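PDB 3B1N: ribokinase, putative from Burkholderia thailandensis, which is a nucleoside kinase of the ribokinase (pfkB) family that probably phosphorylates nucleosides with ATP, and binds ADP together with the nucleoside analogue mizoribine. Local coordinates for residues H265-D268 / W269-G273; L179-S182 / I183-A186. One frame throughout, in Å; residues are numbered along the deposited sequence.

Interaction 1. Residues H265-D268 / W269-G273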
loop_
_atom_site.group_PDB
_atom_site.type_symbol
_atom_site.label_atom_id
_atom_site.label_comp_id
_atom_site.label_asym_id
_atom_site.label_seq_id
_atom_site.Cartn_x
_atom_site.Cartn_y
_atom_site.Cartn_z
ATOM N N HIS B 265 31.762 19.225 1.518
ATOM C CA HIS B 265 32.228 20.626 1.492
ATOM C C HIS B 265 32.647 21.111 2.865
ATOM O O HIS B 265 32.916 22.307 3.038
ATOM C CB HIS B 265 31.158 21.539 0.897
ATOM C CG HIS B 265 31.004 21.371 -0.566
ATOM N ND1 HIS B 265 31.699 22.142 -1.481
ATOM C CD2 HIS B 265 30.277 20.479 -1.292
ATOM C CE1 HIS B 265 31.400 21.740 -2.706
ATOM N NE2 HIS B 265 30.535 20.742 -2.623
ATOM N N GLY B 266 32.770 20.206 3.835
ATOM C CA GLY B 266 33.256 20.572 5.191
ATOM C C GLY B 266 32.332 21.499 5.981
ATOM O O GLY B 266 32.752 22.294 6.819
ATOM N N PHE B 267 31.025 21.381 5.741
ATOM C CA PHE B 267 30.085 22.058 6.615
ATOM C C PHE B 267 30.203 21.461 8.000
ATOM O O PHE B 267 30.461 20.251 8.139
ATOM C CB PHE B 267 28.639 21.743 6.136
ATOM C CG PHE B 267 28.194 22.505 4.908
ATOM C CD1 PHE B 267 29.062 22.926 3.927
ATOM C CD2 PHE B 267 26.817 22.760 4.712
ATOM C CE1 PHE B 267 28.577 23.632 2.772
ATOM C CE2 PHE B 267 26.350 23.424 3.570
ATOM C CZ PHE B 267 27.218 23.861 2.627
ATOM N N ASP B 268 29.958 22.266 9.045
ATOM C CA ASP B 268 29.776 21.709 10.360
ATOM C C ASP B 268 28.463 20.922 10.430
ATOM O O ASP B 268 27.611 21.048 9.518
ATOM C CB ASP B 268 29.939 22.747 11.477
ATOM C CG ASP B 268 28.967 23.880 11.390
ATOM O OD1 ASP B 268 27.883 23.734 10.814
ATOM O OD2 ASP B 268 29.265 24.983 11.943
ATOM N N TRP B 269 28.326 20.070 11.429
ATOM C CA TRP B 269 27.115 19.223 11.508
ATOM C C TRP B 269 25.861 20.054 11.612
ATOM O O TRP B 269 24.834 19.721 11.014
ATOM C CB TRP B 269 27.189 18.244 12.676
ATOM C CG TRP B 269 28.083 17.084 12.386
ATOM C CD1 TRP B 269 29.201 16.722 13.088
ATOM C CD2 TRP B 269 27.955 16.153 11.325
ATOM N NE1 TRP B 269 29.778 15.600 12.529
ATOM C CE2 TRP B 269 29.006 15.200 11.466
ATOM C CE3 TRP B 269 27.026 15.983 10.297
ATOM C CZ2 TRP B 269 29.185 14.131 10.564
ATOM C CZ3 TRP B 269 27.188 14.909 9.430
ATOM C CH2 TRP B 269 28.266 13.997 9.562
ATOM N N ALA B 270 25.911 21.143 12.367
ATOM C CA ALA B 270 24.757 22.027 12.496
ATOM C C ALA B 270 24.268 22.527 11.137
ATOM O O ALA B 270 23.055 22.605 10.836
ATOM C CB ALA B 270 25.132 23.261 13.389
ATOM N N THR B 271 25.226 22.880 10.291
ATOM C CA THR B 271 24.903 23.437 8.994
ATOM C C THR B 271 24.552 22.354 7.954
ATOM O O THR B 271 23.650 22.516 7.138
ATOM C CB THR B 271 26.045 24.348 8.469
ATOM O OG1 THR B 271 26.273 25.347 9.472
ATOM C CG2 THR B 271 25.679 25.045 7.168
ATOM N N ALA B 272 25.297 21.252 7.980
ATOM C CA ALA B 272 25.010 20.138 7.058
ATOM C C ALA B 272 23.606 19.654 7.369
ATOM O O ALA B 272 22.836 19.365 6.452
ATOM C CB ALA B 272 25.998 18.997 7.259
ATOM N N GLY B 273 23.307 19.540 8.652
ATOM C CA GLY B 273 21.958 19.085 9.082
ATOM C C GLY B 273 20.891 20.046 8.606
ATOM O O GLY B 273 19.834 19.599 8.143
HETATM O O HOH W 1 27.632 27.446 11.782
#
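Asp268 is the N-cap of helix 269-284, and its carboxylate reaches forward over the first turn to hold Thr271. One oxygen does the gripping. Asp268 OD1 accepts from Thr271 N at 2.8 Å, met nearly along its own C-O axis, and from Thr271 OG1 at 2.6 Å, on the syn side and 22° out of the carboxylate plane. Two donors on a single residue thus fix the rotation of the carboxylate, whose CG stands between the backbone N and the carbonyl carbon (chi1 60°), the setting that turns OD1 back toward the helix. The second oxygen, Asp268 OD2, takes a hydrogen from a water at 3.0 Å. Aspartate suits the site because its short acid replaces the carbonyl that a preceding turn would have supplied; its negative charge would probably also be favoured by the partly positive N-terminal end of the helix. The regular helical bonding starts here too, with Ala272 N donating to Asp268 O at 2.8 Å (169° at the hydrogen).

A short linker joins helix 251-264 to helix 269-284. Gly266, at positive phi, is the C-prime residue of the Schellman motif that ends the first, and two residues later the next helix is capped. Between the two lies Phe267. Its CD2 meets Thr271 CG2 at 3.5 Å, with the two side chains crossing at about a right angle, and its CB lies 4.0 Å from Ala272 CB. Threonine therefore serves twice: OG1 faces the cap, while CG2, anti to the backbone N, reaches the phenyl ring. Thr271 OG1 is also hydrogen-bonded to Tyr309 OH, and the Phe267 side chain touches Pro311, tying the helix start to the C-terminal segment. Trp269 sets out away from the linker, and its indole meets the ring of His230.

Interaction 2. Residues L179-S182 / I183-A186. With NA (sodium ion), chain H.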
loop_
_atom_site.group_PDB
_atom_site.type_symbol
_atom_site.label_atom_id
_atom_site.label_comp_id
_atom_site.label_asym_id
_atom_site.label_seq_id
_atom_site.Cartn_x
_atom_site.Cartn_y
_atom_site.Cartn_z
ATOM N N LEU B 179 23.918 -6.893 10.370
ATOM C CA LEU B 179 23.627 -5.495 10.690
ATOM C C LEU B 179 24.690 -4.863 11.603
ATOM O O LEU B 179 25.202 -3.758 11.322
ATOM C CB LEU B 179 22.196 -5.359 11.238
ATOM C CG LEU B 179 21.668 -3.945 11.471
ATOM C CD1 LEU B 179 21.757 -3.095 10.161
ATOM C CD2 LEU B 179 20.266 -3.968 11.994
ATOM N N ARG B 180 25.046 -5.552 12.691
ATOM C CA ARG B 180 26.161 -5.100 13.532
ATOM C C ARG B 180 27.460 -4.920 12.739
ATOM O O ARG B 180 28.142 -3.901 12.885
ATOM C CB ARG B 180 26.398 -6.086 14.684
ATOM C CG ARG B 180 25.372 -6.009 15.810
ATOM C CD ARG B 180 25.820 -6.871 17.019
ATOM N NE ARG B 180 25.861 -8.299 16.663
ATOM C CZ ARG B 180 24.816 -9.121 16.733
ATOM N NH1 ARG B 180 24.962 -10.391 16.364
ATOM N NH2 ARG B 180 23.623 -8.677 17.127
ATOM N N ARG B 181 27.787 -5.878 11.872
ATOM C CA ARG B 181 29.003 -5.758 11.050
ATOM C C ARG B 181 28.967 -4.512 10.161
ATOM O O ARG B 181 29.949 -3.764 10.071
ATOM C CB ARG B 181 29.244 -7.030 10.241
ATOM C CG ARG B 181 30.297 -6.917 9.148
ATOM C CD ARG B 181 31.685 -6.732 9.732
ATOM N NE ARG B 181 32.668 -6.892 8.669
ATOM C CZ ARG B 181 33.977 -6.757 8.832
ATOM N NH1 ARG B 181 34.479 -6.473 10.026
ATOM N NH2 ARG B 181 34.776 -6.897 7.792
ATOM N N SER B 182 27.818 -4.280 9.529
ATOM C CA SER B 182 27.688 -3.131 8.617
ATOM C C SER B 182 27.904 -1.804 9.324
ATOM O O SER B 182 28.552 -0.903 8.771
ATOM C CB SER B 182 26.321 -3.191 7.918
ATOM O OG SER B 182 26.247 -4.348 7.120
ATOM N N ILE B 183 27.361 -1.688 10.534
ATOM C CA ILE B 183 27.509 -0.504 11.364
ATOM C C ILE B 183 28.956 -0.336 11.835
ATOM O O ILE B 183 29.473 0.804 11.827
ATOM C CB ILE B 183 26.555 -0.566 12.563
ATOM C CG1 ILE B 183 25.100 -0.447 12.071
ATOM C CG2 ILE B 183 26.873 0.516 13.587
ATOM C CD1 ILE B 183 24.054 -0.916 13.104
ATOM N N GLU B 184 29.611 -1.444 12.225
ATOM C CA GLU B 184 31.054 -1.379 12.523
ATOM C C GLU B 184 31.866 -0.760 11.356
ATOM O O GLU B 184 32.645 0.174 11.543
ATOM C CB GLU B 184 31.612 -2.767 12.931
ATOM C CG GLU B 184 31.225 -3.198 14.375
ATOM C CD GLU B 184 31.226 -4.711 14.565
ATOM O OE1 GLU B 184 30.811 -5.195 15.664
ATOM O OE2 GLU B 184 31.638 -5.428 13.607
ATOM N N LEU B 185 31.609 -1.201 10.135
ATOM C CA LEU B 185 32.294 -0.705 8.953
ATOM C C LEU B 185 31.924 0.736 8.566
ATOM O O LEU B 185 32.744 1.464 8.015
ATOM C CB LEU B 185 31.995 -1.612 7.756
ATOM C CG LEU B 185 32.444 -3.087 7.850
ATOM C CD1 LEU B 185 31.941 -3.825 6.629
ATOM C CD2 LEU B 185 33.982 -3.244 8.019
ATOM N N ALA B 186 30.674 1.123 8.819
ATOM C CA ALA B 186 30.174 2.415 8.324
ATOM C C ALA B 186 30.851 3.612 8.992
ATOM O O ALA B 186 31.156 3.567 10.183
ATOM C CB ALA B 186 28.651 2.511 8.554
HETATM NA NA NA H . 31.481 2.188 11.999
HETATM O O HOH W 2 33.714 3.229 12.166
#
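Three backbone carbonyls at the end of helix 176-185 bind a sodium ion: Ile183 O and Glu184 O at 2.4 Å each, and Ala186 O at 2.3 Å. A water and Arg213 O complete the ligands seen. Ala186 leaves helical geometry (psi 148°), which swings its carbonyl round to join the other two on the ion; the cation probably gains from the partly negative C-terminal end of the helix.

The last two turns leading to the ion are held by i to i+4 bonds, from Ile183 N to Leu179 O (3.1 Å) through to Ala186 N on Ser182 O (2.9 Å, bent to 132°). On the side toward helix 146-158, Leu185 CD2 lies over the centre of one face of the Arg181 guanidinium, 3.6 Å from CZ. The bend of the arginine at chi2 (68°) brings that face against the methyl, while Arg181 NE makes a salt bridge with Glu154.

Helix 176-185 belongs to the beta-alpha-beta unit with strands 163-165 and 188-192: small Ser182 and Ala186 fit against Phe165 of the first strand, Ile183 packs on Val199 of helix 193-203, and Leu185 packs on Ala157 of helix 146-158.

Both contacts are local arrangements at helix ends, and they come in series along the chain: interaction 2 at the C-terminal end of helix 176-185, then interaction 1 at the start of helix 269-284. Their centres lie about 24 Å apart and their nearest atoms about 11 Å, so they do not touch. Both belong to the pfkB-family kinase fold, in the Rossmann-like part built on the large mixed sheet. Interaction 2 precedes strand 188-192 of that sheet; interaction 1 begins the helix that carries the ADP-binding Ser277. Neither is part of the nucleoside or ADP pocket: each shapes a helix end, one with a sodium ion, the other with a side-chain cap.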